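Local coordinates for protein Esterase/lipase (PDB 3K6K) that probably hydrolyses carboxylic ester bonds, as a bacterial esterase of the hormone-sensitive lipase family with an alpha/beta hydrolase fold, at residues A47-F52 / P96-V101; T61-D64 / P69-R72; L84-G89 / G161-S166; L192-N197 / P232-L237; L244-S249 / D294-E299. All blocks are in the same frame, centred on the assembly; numbering follows the deposited sequence.

Overall arrangement
Contacts 3 and 5 are the buried ones, each laying a helix against a strand of the central sheet: F86 meets a helix without any polar bond across, whereas H246 is tied to its helix by a serine and a water. Contact 2 is a surface hairpin at the edge of the same sheet, made chiefly of backbone hydrogen bonds. Contact 1, partly buried, joins a helix end and the turn after it to a second helix through a cysteine, a threonine and apolar groups, and touches contact 2 at I71. In contact 4 an arginine that also holds a sulfate lies against a tyrosine and a valine; it reaches contact 3 through P232 and T164.

Contact 1: A47-F52 / P96-V101; sequences ALCERF and PSTHLV
This is a small, mostly apolar contact on one flank of the molecule: C49 and F52, near the end of helix 38-49 and in the turn after it, rest against T98 and V101, early in helix 96-110. At the first pair the backbones come close, the CA atoms of C49 and T98 being 5.2 Å apart. With SG anti to the carbonyl carbon (chi1 -66°), C49 sets its sulfur 3.6 Å from T98 O and 4.1 Å from T98 CB. T98 OG1 is instead hydrogen-bonded to S95 O. Helix 96-110 joins strand 82-86 to the parallel strand 113-117, a beta-alpha-beta crossover of the alpha/beta hydrolase fold, while helix 38-49 belongs to the N-terminal region, which in hormone-sensitive lipase relatives contributes to the cap. A type I beta turn from C49 to F52, closed by a bond of 3.1 Å from F52 N to C49 O, brings F52 round to the second pair. There the contact is made at the base of the phenylalanine: F52 CB lies 3.8 Å from V101 CB and equally close to its CG2 methyl. The ring itself leads away from V101 and packs on F289, while the carbonyl oxygen L48 O lies at its edge, in the ring plane.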
# COMPACT_ATOMS: atom_id res chain seq x y z
N ALA A 47 3.34 -12.92 31.30
CA ALA A 47 2.23 -13.10 32.24
C ALA A 47 0.96 -12.43 31.72
O ALA A 47 -0.11 -13.04 31.75
CB ALA A 47 2.60 -12.57 33.63
N LEU A 48 1.09 -11.20 31.23
CA LEU A 48 -0.02 -10.47 30.63
C LEU A 48 -0.53 -11.23 29.38
O LEU A 48 -1.74 -11.45 29.21
CB LEU A 48 0.42 -9.05 30.32
CG LEU A 48 -0.56 -7.94 29.93
CD1 LEU A 48 -0.16 -6.62 30.65
CD2 LEU A 48 -0.68 -7.71 28.40
N CYS A 49 0.37 -11.70 28.53
CA CYS A 49 -0.08 -12.35 27.30
C CYS A 49 -0.87 -13.67 27.46
O CYS A 49 -1.78 -13.91 26.66
CB CYS A 49 1.04 -12.46 26.28
SG CYS A 49 1.53 -10.86 25.70
N GLU A 50 -0.55 -14.50 28.46
CA GLU A 50 -1.36 -15.69 28.78
C GLU A 50 -2.86 -15.40 28.93
O GLU A 50 -3.68 -16.28 28.70
CB GLU A 50 -0.86 -16.38 30.05
CG GLU A 50 -0.34 -17.79 29.84
CD GLU A 50 1.08 -18.00 30.44
OE1 GLU A 50 1.19 -17.92 31.69
OE2 GLU A 50 2.06 -18.21 29.65
N ARG A 51 -3.20 -14.17 29.33
CA ARG A 51 -4.60 -13.71 29.48
C ARG A 51 -5.45 -13.58 28.20
O ARG A 51 -6.67 -13.58 28.28
CB ARG A 51 -4.65 -12.35 30.21
CG ARG A 51 -4.95 -12.37 31.72
CD ARG A 51 -3.70 -12.58 32.61
NE ARG A 51 -3.48 -13.98 33.05
CZ ARG A 51 -3.47 -14.40 34.33
NH1 ARG A 51 -3.67 -13.53 35.32
NH2 ARG A 51 -3.24 -15.69 34.62
N PHE A 52 -4.82 -13.41 27.04
CA PHE A 52 -5.57 -13.19 25.81
C PHE A 52 -6.03 -14.50 25.23
O PHE A 52 -5.31 -15.51 25.33
CB PHE A 52 -4.70 -12.47 24.80
CG PHE A 52 -4.51 -11.01 25.09
CD1 PHE A 52 -5.03 -10.05 24.23
CD2 PHE A 52 -3.81 -10.59 26.22
CE1 PHE A 52 -4.84 -8.69 24.50
CE2 PHE A 52 -3.63 -9.23 26.48
CZ PHE A 52 -4.14 -8.29 25.63
N PRO A 96 7.14 -17.40 21.02
CA PRO A 96 5.96 -17.97 20.42
C PRO A 96 4.71 -17.89 21.36
O PRO A 96 3.59 -17.59 20.90
CB PRO A 96 6.40 -19.38 20.13
CG PRO A 96 7.84 -19.23 19.77
CD PRO A 96 8.36 -18.19 20.72
N SER A 97 4.94 -18.05 22.67
CA SER A 97 3.87 -17.96 23.67
C SER A 97 3.21 -16.62 23.75
O SER A 97 2.02 -16.59 23.78
CB SER A 97 4.34 -18.37 25.08
OG SER A 97 4.68 -19.74 25.04
N THR A 98 3.97 -15.53 23.87
CA THR A 98 3.36 -14.19 23.88
C THR A 98 2.49 -13.87 22.66
O THR A 98 1.72 -12.94 22.74
CB THR A 98 4.40 -13.11 23.87
OG1 THR A 98 5.34 -13.36 22.79
CG2 THR A 98 5.12 -13.07 25.19
N HIS A 99 2.65 -14.60 21.54
CA HIS A 99 1.97 -14.21 20.28
C HIS A 99 0.88 -15.23 19.90
O HIS A 99 0.15 -15.09 18.88
CB HIS A 99 2.99 -13.95 19.17
CG HIS A 99 3.73 -12.66 19.34
ND1 HIS A 99 3.77 -11.68 18.36
CD2 HIS A 99 4.36 -12.14 20.42
CE1 HIS A 99 4.45 -10.64 18.81
NE2 HIS A 99 4.83 -10.90 20.06
N LEU A 100 0.71 -16.20 20.79
CA LEU A 100 -0.30 -17.17 20.57
C LEU A 100 -1.55 -16.54 20.15
O LEU A 100 -2.16 -17.06 19.21
CB LEU A 100 -0.56 -18.05 21.78
CG LEU A 100 0.65 -18.94 21.86
CD1 LEU A 100 0.68 -19.62 23.22
CD2 LEU A 100 0.60 -19.94 20.76
N VAL A 101 -1.97 -15.49 20.84
CA VAL A 101 -3.17 -14.75 20.49
C VAL A 101 -3.29 -14.40 19.00
O VAL A 101 -4.29 -14.64 18.42
CB VAL A 101 -3.46 -13.51 21.40
CG1 VAL A 101 -2.37 -12.52 21.37
CG2 VAL A 101 -4.73 -12.89 21.02

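Contact 2: T61-D64 / P69-R72; sequences TLTD and PCIR
T61 and R72, with T63 and C70, are the hydrogen-bonded pairs of an antiparallel beta hairpin formed by strands 59-65 and 68-74. Strand 59-65 is outermost in the central sheet, and I71, bonded through its backbone to S116, joins the hairpin to strand 113-117. Each pair exchanges two backbone bonds, T61 N to R72 O and R72 N to T61 O among them, all 2.8 Å long. The two bonds of the inner pair differ: T63 N reaches C70 O nearly along the C=O axis, whereas C70 N sits 48° out of the carbonyl plane of T63 O.

The tight part is the face carrying T61, T63, C70 and R72. R72 leaves the strand extended and then bends at chi3 (87°), which lays its guanidinium beside T61; the methyl T61 CG2 rests over one face of that group, toward its rim, 3.5 Å from R72 NH2. T63 CG2 fills in behind, 3.7 Å from R72 CB and 3.8 Å from C70 SG, and W115 packs on the same residues. A water bridges the outer end, 2.8 Å from both T61 OG1 and R72 NH2. Shortening R72 to an alanine would probably uncover the T61 methyl and leave that water without its arginine donor.

The opposite face, with L62, D64, P69 and I71, is looser: L62, D64 and P69 are exposed and their side chains barely meet, although I71 is backed by P96 and S97. Backbone bonds would therefore hold this pairing largely whatever the side chains, the threonine methyls and R72 adding packing on one face.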
# COMPACT_ATOMS: atom_id res chain seq x y z
N THR A 61 1.67 -27.84 19.37
CA THR A 61 2.74 -28.84 19.46
C THR A 61 4.15 -28.21 19.71
O THR A 61 4.59 -27.29 18.98
CB THR A 61 2.65 -29.74 18.24
OG1 THR A 61 1.31 -30.26 18.14
CG2 THR A 61 3.64 -30.87 18.28
N LEU A 62 4.84 -28.65 20.75
CA LEU A 62 6.17 -28.05 21.06
C LEU A 62 7.20 -28.79 20.19
O LEU A 62 7.36 -30.00 20.32
CB LEU A 62 6.55 -28.14 22.55
CG LEU A 62 5.57 -28.22 23.77
CD1 LEU A 62 6.27 -27.71 25.08
CD2 LEU A 62 4.22 -27.52 23.65
N THR A 63 7.86 -28.12 19.25
CA THR A 63 8.78 -28.85 18.39
C THR A 63 10.04 -28.04 18.04
O THR A 63 10.40 -27.12 18.79
CB THR A 63 8.07 -29.54 17.17
OG1 THR A 63 9.05 -30.17 16.35
CG2 THR A 63 7.29 -28.54 16.30
N ASP A 64 10.72 -28.43 16.97
CA ASP A 64 11.85 -27.66 16.43
C ASP A 64 11.85 -27.64 14.88
O ASP A 64 11.25 -28.52 14.22
CB ASP A 64 13.19 -28.21 16.95
CG ASP A 64 13.69 -29.41 16.13
OD1 ASP A 64 13.18 -30.52 16.41
OD2 ASP A 64 14.58 -29.26 15.22
N PRO A 69 13.81 -24.01 18.46
CA PRO A 69 12.56 -24.38 19.14
C PRO A 69 11.38 -23.64 18.54
O PRO A 69 11.51 -22.47 18.17
CB PRO A 69 12.76 -23.91 20.61
CG PRO A 69 14.22 -23.84 20.77
CD PRO A 69 14.74 -23.35 19.39
N CYS A 70 10.26 -24.33 18.39
CA CYS A 70 9.12 -23.65 17.92
C CYS A 70 7.85 -24.24 18.45
O CYS A 70 7.84 -25.39 18.89
CB CYS A 70 9.13 -23.60 16.37
SG CYS A 70 8.78 -25.16 15.53
N ILE A 71 6.78 -23.47 18.42
CA ILE A 71 5.48 -23.99 18.70
C ILE A 71 4.75 -24.12 17.37
O ILE A 71 4.48 -23.11 16.71
CB ILE A 71 4.67 -23.09 19.66
CG1 ILE A 71 5.38 -22.96 21.00
CG2 ILE A 71 3.21 -23.59 19.81
CD1 ILE A 71 4.64 -21.94 21.94
N ARG A 72 4.45 -25.35 16.99
CA ARG A 72 3.70 -25.65 15.80
C ARG A 72 2.23 -25.60 16.17
O ARG A 72 1.85 -26.02 17.28
CB ARG A 72 4.09 -27.04 15.30
CG ARG A 72 3.47 -27.43 13.99
CD ARG A 72 3.96 -28.78 13.45
NE ARG A 72 3.18 -29.90 13.97
CZ ARG A 72 3.73 -30.95 14.57
NH1 ARG A 72 5.06 -31.02 14.71
NH2 ARG A 72 2.94 -31.93 15.02
O HOH W 1 0.32 -31.77 16.04

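Contact 3: L84-G89 / G161-S166; sequences LYFHGG and GLTTAS
Two elements of the alpha/beta hydrolase active-site framework meet here through F86, the last residue of strand 82-86, and L162, T163 and S166 of helix 158-172. The strand runs straight into the HGGG motif that begins at H87, which in the hormone-sensitive lipase family forms the oxyanion hole; the helix follows the GDSAG elbow, whose S157 is probably the nucleophile. Strand and helix segments approach to 8.7 Å between axes, with 124° between their directions, and the phenylalanine spans the gap.

F86 has CG anti to the carbonyl carbon (chi1 -44°), which directs the ring at the helix with CD2 and CE2 leading. The backbone of T163 is what they meet: T163 N is 3.7 Å from F86 CD2, and T163 CA lies at the ring edge, in its plane, 3.8 Å from CE2. Side chains gather at the same end of the ring, L162 CB standing 4.1 Å from CD2 and the methyl T163 CG2 4.0 Å from it. Beyond the two segments, C134 of helix 129-145 touches both F86 and S166, and I153 of strand 151-156 touches F86 and T163, so the ring is held in a buried setting between sheet and helices.

The polar group beside the ring already has a partner within the helix. S166 OG, 3.7 Å from F86 CE2, donates to the carbonyl oxygen L162 O over 2.7 Å, and that oxygen also accepts the helical bond from S166 N.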
# COMPACT_ATOMS: atom_id res chain seq x y z
N LEU A 84 5.58 -19.83 8.31
CA LEU A 84 6.68 -19.80 9.20
C LEU A 84 6.64 -18.40 9.82
O LEU A 84 6.85 -17.44 9.10
CB LEU A 84 7.97 -19.98 8.40
CG LEU A 84 9.28 -19.85 9.19
CD1 LEU A 84 9.17 -20.74 10.48
CD2 LEU A 84 10.51 -20.23 8.35
N TYR A 85 6.37 -18.32 11.14
CA TYR A 85 6.12 -17.04 11.83
C TYR A 85 7.28 -16.53 12.74
O TYR A 85 7.79 -17.28 13.57
CB TYR A 85 4.79 -17.08 12.63
CG TYR A 85 4.33 -15.70 13.04
CD1 TYR A 85 4.84 -15.09 14.19
CD2 TYR A 85 3.41 -14.98 12.24
CE1 TYR A 85 4.45 -13.77 14.52
CE2 TYR A 85 3.02 -13.70 12.56
CZ TYR A 85 3.54 -13.09 13.70
OH TYR A 85 3.17 -11.79 14.02
N PHE A 86 7.62 -15.25 12.62
CA PHE A 86 8.57 -14.66 13.54
C PHE A 86 7.92 -13.56 14.41
O PHE A 86 7.38 -12.62 13.88
CB PHE A 86 9.80 -14.08 12.80
CG PHE A 86 10.35 -14.96 11.74
CD1 PHE A 86 10.76 -16.26 12.03
CD2 PHE A 86 10.48 -14.49 10.43
CE1 PHE A 86 11.29 -17.07 11.03
CE2 PHE A 86 11.01 -15.30 9.41
CZ PHE A 86 11.41 -16.59 9.70
N HIS A 87 7.99 -13.67 15.73
CA HIS A 87 7.31 -12.74 16.63
C HIS A 87 8.08 -11.43 16.74
O HIS A 87 9.23 -11.35 16.38
CB HIS A 87 7.16 -13.39 18.03
CG HIS A 87 8.46 -13.52 18.76
ND1 HIS A 87 9.22 -14.67 18.74
CD2 HIS A 87 9.18 -12.60 19.43
CE1 HIS A 87 10.32 -14.47 19.46
NE2 HIS A 87 10.31 -13.22 19.87
N GLY A 88 7.43 -10.39 17.22
CA GLY A 88 8.10 -9.13 17.40
C GLY A 88 8.44 -8.95 18.85
O GLY A 88 8.23 -9.90 19.68
N GLY A 89 8.98 -7.76 19.14
CA GLY A 89 9.46 -7.39 20.47
C GLY A 89 10.85 -6.74 20.42
O GLY A 89 11.66 -6.89 21.36
N GLY A 161 10.73 -7.33 10.25
CA GLY A 161 12.12 -7.18 9.82
C GLY A 161 12.78 -8.47 9.35
O GLY A 161 13.29 -8.55 8.23
N LEU A 162 12.74 -9.48 10.21
CA LEU A 162 13.32 -10.77 9.95
C LEU A 162 12.66 -11.53 8.83
O LEU A 162 13.34 -12.32 8.15
CB LEU A 162 13.36 -11.62 11.22
CG LEU A 162 14.12 -11.04 12.44
CD1 LEU A 162 13.64 -11.72 13.69
CD2 LEU A 162 15.70 -11.18 12.26
N THR A 163 11.34 -11.38 8.65
CA THR A 163 10.73 -12.00 7.49
C THR A 163 11.30 -11.50 6.15
O THR A 163 11.44 -12.28 5.24
CB THR A 163 9.19 -12.07 7.49
OG1 THR A 163 8.65 -11.58 6.23
CG2 THR A 163 8.59 -11.44 8.66
N THR A 164 11.68 -10.23 6.06
CA THR A 164 12.46 -9.77 4.91
C THR A 164 13.92 -10.22 4.94
O THR A 164 14.30 -11.09 4.12
CB THR A 164 12.29 -8.33 4.66
OG1 THR A 164 10.93 -8.15 4.32
CG2 THR A 164 13.15 -7.85 3.47
N ALA A 165 14.72 -9.66 5.86
CA ALA A 165 16.09 -10.17 6.16
C ALA A 165 16.36 -11.68 6.00
O ALA A 165 17.18 -12.08 5.21
CB ALA A 165 16.49 -9.71 7.54
N SER A 166 15.65 -12.55 6.71
CA SER A 166 15.81 -14.01 6.51
C SER A 166 15.74 -14.50 5.05
O SER A 166 16.38 -15.51 4.69
CB SER A 166 14.76 -14.80 7.31
OG SER A 166 13.44 -14.66 6.76

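Contact 4: L192-N197 / P232-L237. With SO4 (sulfate ion), chain F.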
# COMPACT_ATOMS: atom_id res chain seq x y z
N LEU A 192 15.87 4.80 12.68
CA LEU A 192 14.83 5.61 13.34
C LEU A 192 14.86 7.12 13.06
O LEU A 192 15.05 7.90 13.99
CB LEU A 192 14.85 5.37 14.87
CG LEU A 192 14.84 3.90 15.39
CD1 LEU A 192 15.29 3.85 16.81
CD2 LEU A 192 13.46 3.29 15.33
N SER A 193 14.59 7.55 11.82
CA SER A 193 15.02 8.88 11.33
C SER A 193 14.04 9.49 10.36
O SER A 193 14.13 10.70 10.03
CB SER A 193 16.45 8.78 10.79
OG SER A 193 16.52 7.94 9.65
N ARG A 194 13.10 8.66 9.90
CA ARG A 194 12.16 8.90 8.82
C ARG A 194 10.95 9.71 9.36
O ARG A 194 10.88 9.99 10.57
CB ARG A 194 11.79 7.53 8.19
CG ARG A 194 12.90 7.13 7.23
CD ARG A 194 12.96 5.76 6.57
NE ARG A 194 13.26 6.11 5.21
CZ ARG A 194 14.46 6.18 4.65
NH1 ARG A 194 15.57 5.78 5.24
NH2 ARG A 194 14.52 6.62 3.42
N TRP A 195 10.02 10.08 8.49
CA TRP A 195 8.99 11.05 8.85
C TRP A 195 8.10 10.65 10.06
O TRP A 195 7.90 11.49 10.98
CB TRP A 195 8.15 11.37 7.63
CG TRP A 195 7.05 12.35 7.86
CD1 TRP A 195 7.16 13.72 7.71
CD2 TRP A 195 5.68 12.11 8.32
NE1 TRP A 195 5.94 14.31 8.01
CE2 TRP A 195 5.02 13.36 8.38
CE3 TRP A 195 4.94 10.96 8.63
CZ2 TRP A 195 3.68 13.51 8.79
CZ3 TRP A 195 3.59 11.11 9.02
CH2 TRP A 195 2.98 12.38 9.12
N SER A 196 7.57 9.41 10.09
CA SER A 196 6.66 9.04 11.19
C SER A 196 7.43 8.99 12.51
O SER A 196 6.84 9.23 13.57
CB SER A 196 5.93 7.69 10.93
OG SER A 196 6.83 6.62 10.65
N ASN A 197 8.72 8.67 12.46
CA ASN A 197 9.51 8.58 13.70
C ASN A 197 9.43 9.82 14.55
O ASN A 197 9.48 9.74 15.78
CB ASN A 197 10.98 8.29 13.43
CG ASN A 197 11.16 6.97 12.79
OD1 ASN A 197 11.52 5.96 13.43
ND2 ASN A 197 10.83 6.92 11.52
N PRO A 232 16.44 -3.75 6.41
CA PRO A 232 16.22 -4.16 5.02
C PRO A 232 15.79 -3.02 4.11
O PRO A 232 15.94 -3.08 2.90
CB PRO A 232 15.15 -5.26 5.19
CG PRO A 232 15.45 -5.87 6.54
CD PRO A 232 15.66 -4.60 7.34
N VAL A 233 15.29 -1.94 4.69
CA VAL A 233 15.05 -0.74 3.93
C VAL A 233 16.28 -0.32 3.05
O VAL A 233 16.13 0.20 1.95
CB VAL A 233 14.50 0.35 4.87
CG1 VAL A 233 14.88 1.67 4.46
CG2 VAL A 233 12.97 0.24 4.95
N TYR A 234 17.49 -0.60 3.52
CA TYR A 234 18.70 -0.24 2.79
C TYR A 234 19.18 -1.38 1.89
O TYR A 234 20.21 -1.25 1.30
CB TYR A 234 19.80 0.26 3.77
CG TYR A 234 19.26 1.46 4.55
CD1 TYR A 234 19.18 2.72 3.95
CD2 TYR A 234 18.73 1.31 5.83
CE1 TYR A 234 18.62 3.80 4.62
CE2 TYR A 234 18.17 2.38 6.51
CZ TYR A 234 18.11 3.61 5.91
OH TYR A 234 17.54 4.68 6.59
N ALA A 235 18.43 -2.47 1.75
CA ALA A 235 18.90 -3.64 0.96
C ALA A 235 18.79 -3.51 -0.58
O ALA A 235 18.20 -2.56 -1.10
CB ALA A 235 18.22 -4.93 1.41
N ASP A 236 19.37 -4.47 -1.29
CA ASP A 236 19.01 -4.74 -2.67
C ASP A 236 17.91 -5.76 -2.52
O ASP A 236 18.12 -6.92 -2.19
CB ASP A 236 20.18 -5.32 -3.46
CG ASP A 236 19.74 -5.93 -4.78
OD1 ASP A 236 18.58 -5.71 -5.18
OD2 ASP A 236 20.57 -6.65 -5.40
N LEU A 237 16.69 -5.31 -2.76
CA LEU A 237 15.55 -6.14 -2.40
C LEU A 237 15.07 -6.95 -3.58
O LEU A 237 13.99 -7.54 -3.50
CB LEU A 237 14.44 -5.22 -1.90
CG LEU A 237 14.74 -4.63 -0.51
CD1 LEU A 237 14.28 -3.21 -0.33
CD2 LEU A 237 14.07 -5.56 0.51
S SO4 F . 17.80 7.05 1.74
O1 SO4 F . 16.85 7.87 2.49
O2 SO4 F . 18.04 7.70 0.44
O3 SO4 F . 19.02 6.81 2.54
O4 SO4 F . 17.30 5.71 1.47
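Charge and polar contacts lead: R194 reaches across from the loop before helix 195-199 to Y234, in the short 3-10 segment 232-234. Its guanidinium nitrogen NH1 comes within 2.6 Å of Y234 OH, which lies at the edge of the guanidinium, in its plane. NH1 also forms a salt bridge to D189, and D189 OD1 is also weakly hydrogen-bonded to Y234 OH. On the neighbouring nitrogen, R194 NH2 donates to O1 of a sulfate ion over 2.8 Å, the sulfur again near the guanidinium plane. R263 binds the same sulfate, so two arginines gather round the anion.

The apolar part is one methyl that serves both flat groups. V233 CG1 stands 3.9 Å above the centre of the Y234 ring. The same methyl also lies over one face of the R194 guanidinium, 4.2 Å above its plane and displaced toward the rim. Ring and guanidinium planes are turned 62° apart, and the two side chains slide past each other in opposite directions. A bend at chi3 (135°) turns the end of R194 into this position. Replacing R194 with a leucine would probably leave D189 without its cationic partner and the sulfate without one of its donors.

Within segment 192-197, the N197 side chain adds a weak hydrogen bond of 3.2 Å from ND2 to R194 O. The sulfate probably comes from the crystallisation liquor. With W195 next in sequence making a cation-pi contact to R263 of the second subunit, the arrangement is consistent with a surface anion site lined by arginines, next to the subunit interface.

Contact 5: L244-S249 / D294-E299; sequences LIHVGS and DISIKE
S296 OG has two partners: H246 ND1 lies 2.8 Å away in a fairly straight hydrogen bond (160°), and Q284 NE2 adds a weak one. Either H246 ND1 or S296 OG could be the donor. The bond ties strand 243-248 of the central sheet to helix 291-305, one of the helices flanking the sheet in this alpha/beta hydrolase fold; I297 of the same helix packs on L102 of helix 96-110, so these two helices cover the same side.

The serine meets the imidazole edge-on, with S296 OG in the ring plane. Its hydroxyl is anti to the backbone N (chi1 162°), the setting that extends it from the helix toward the strand. On the strand side, the H246 ring reaches out of the sheet, where W276 of the next strand meets it at about 55°. Fixed by S296 at one nitrogen and by a water at the other, the imidazole has little scope to turn.

H246 lies near, without touching, the residues that probably make up the Ser-His-Glu triad. Two residues on along the strand, G248 N is hydrogen-bonded to OE2 of E251, the likely acid of that triad.

E299, one helical turn after S296, reaches back toward the ring with its chain extended beyond CG. Its OE2 is salt-bridged to K274, which would probably favour the charged carboxylate, and stands 4.1 Å from H246 CE1. The link to the ring runs through a single water, 2.8 Å from H246 NE2, that donates to E299 OE2 over 3.0 Å.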
# COMPACT_ATOMS: atom_id res chain seq x y z
N LEU A 244 2.72 -8.56 1.45
CA LEU A 244 1.54 -7.91 1.99
C LEU A 244 2.03 -7.30 3.29
O LEU A 244 2.61 -8.01 4.12
CB LEU A 244 0.41 -8.92 2.22
CG LEU A 244 -0.91 -8.33 2.81
CD1 LEU A 244 -1.77 -7.49 1.76
CD2 LEU A 244 -1.73 -9.44 3.48
N ILE A 245 1.93 -5.98 3.42
CA ILE A 245 2.22 -5.22 4.64
C ILE A 245 0.90 -4.65 5.24
O ILE A 245 0.07 -4.04 4.54
CB ILE A 245 3.27 -4.06 4.37
CG1 ILE A 245 4.52 -4.59 3.67
CG2 ILE A 245 3.71 -3.40 5.68
CD1 ILE A 245 5.29 -3.56 3.09
N HIS A 246 0.65 -4.90 6.51
CA HIS A 246 -0.40 -4.15 7.20
C HIS A 246 0.21 -3.24 8.24
O HIS A 246 1.29 -3.55 8.77
CB HIS A 246 -1.39 -5.07 7.84
CG HIS A 246 -2.36 -5.62 6.86
ND1 HIS A 246 -3.53 -6.24 7.24
CD2 HIS A 246 -2.37 -5.56 5.51
CE1 HIS A 246 -4.18 -6.60 6.15
NE2 HIS A 246 -3.52 -6.17 5.09
N VAL A 247 -0.44 -2.12 8.57
CA VAL A 247 0.11 -1.26 9.61
C VAL A 247 -1.01 -0.30 10.06
O VAL A 247 -2.02 -0.14 9.34
CB VAL A 247 1.39 -0.51 9.05
CG1 VAL A 247 1.03 0.40 7.81
CG2 VAL A 247 2.16 0.26 10.11
N GLY A 248 -0.83 0.33 11.22
CA GLY A 248 -1.77 1.31 11.73
C GLY A 248 -1.29 2.74 11.53
O GLY A 248 -0.09 2.96 11.26
N SER A 249 -2.22 3.67 11.61
CA SER A 249 -1.94 5.08 11.62
C SER A 249 -1.08 5.52 12.79
O SER A 249 -0.25 6.43 12.61
CB SER A 249 -3.25 5.89 11.68
OG SER A 249 -4.25 5.19 12.45
N ASP A 294 -9.76 -8.14 13.90
CA ASP A 294 -10.37 -9.34 13.30
C ASP A 294 -10.41 -9.20 11.80
O ASP A 294 -10.14 -10.17 11.15
CB ASP A 294 -11.81 -9.64 13.76
CG ASP A 294 -12.01 -9.47 15.24
OD1 ASP A 294 -13.14 -8.97 15.58
OD2 ASP A 294 -11.06 -9.81 16.05
N ILE A 295 -10.72 -8.00 11.28
CA ILE A 295 -10.81 -7.77 9.84
C ILE A 295 -9.43 -7.91 9.18
O ILE A 295 -9.31 -8.48 8.09
CB ILE A 295 -11.41 -6.36 9.50
CG1 ILE A 295 -12.68 -6.08 10.28
CG2 ILE A 295 -11.76 -6.21 7.99
CD1 ILE A 295 -13.21 -4.53 10.06
N SER A 296 -8.38 -7.36 9.79
CA SER A 296 -7.07 -7.45 9.18
C SER A 296 -6.59 -8.94 9.07
O SER A 296 -6.05 -9.39 8.06
CB SER A 296 -6.08 -6.65 10.00
OG SER A 296 -4.80 -7.09 9.64
N ILE A 297 -6.77 -9.68 10.15
CA ILE A 297 -6.54 -11.09 10.17
C ILE A 297 -7.31 -11.81 9.06
O ILE A 297 -6.78 -12.68 8.35
CB ILE A 297 -6.75 -11.60 11.63
CG1 ILE A 297 -5.48 -11.16 12.48
CG2 ILE A 297 -6.82 -13.08 11.68
CD1 ILE A 297 -5.71 -11.18 13.99
N LYS A 298 -8.56 -11.42 8.86
CA LYS A 298 -9.40 -12.07 7.88
C LYS A 298 -8.78 -11.85 6.51
O LYS A 298 -8.59 -12.82 5.77
CB LYS A 298 -10.81 -11.49 7.94
CG LYS A 298 -11.92 -12.42 7.36
CD LYS A 298 -12.51 -13.45 8.43
CE LYS A 298 -13.71 -12.93 9.26
NZ LYS A 298 -13.35 -12.06 10.44
N GLU A 299 -8.42 -10.60 6.20
CA GLU A 299 -7.83 -10.27 4.92
C GLU A 299 -6.46 -10.92 4.67
O GLU A 299 -6.21 -11.38 3.53
CB GLU A 299 -7.72 -8.76 4.74
CG GLU A 299 -9.05 -8.11 4.68
CD GLU A 299 -8.99 -6.60 4.51
OE1 GLU A 299 -10.10 -6.03 4.48
OE2 GLU A 299 -7.88 -6.01 4.41
O HOH W 2 -5.32 -6.25 2.90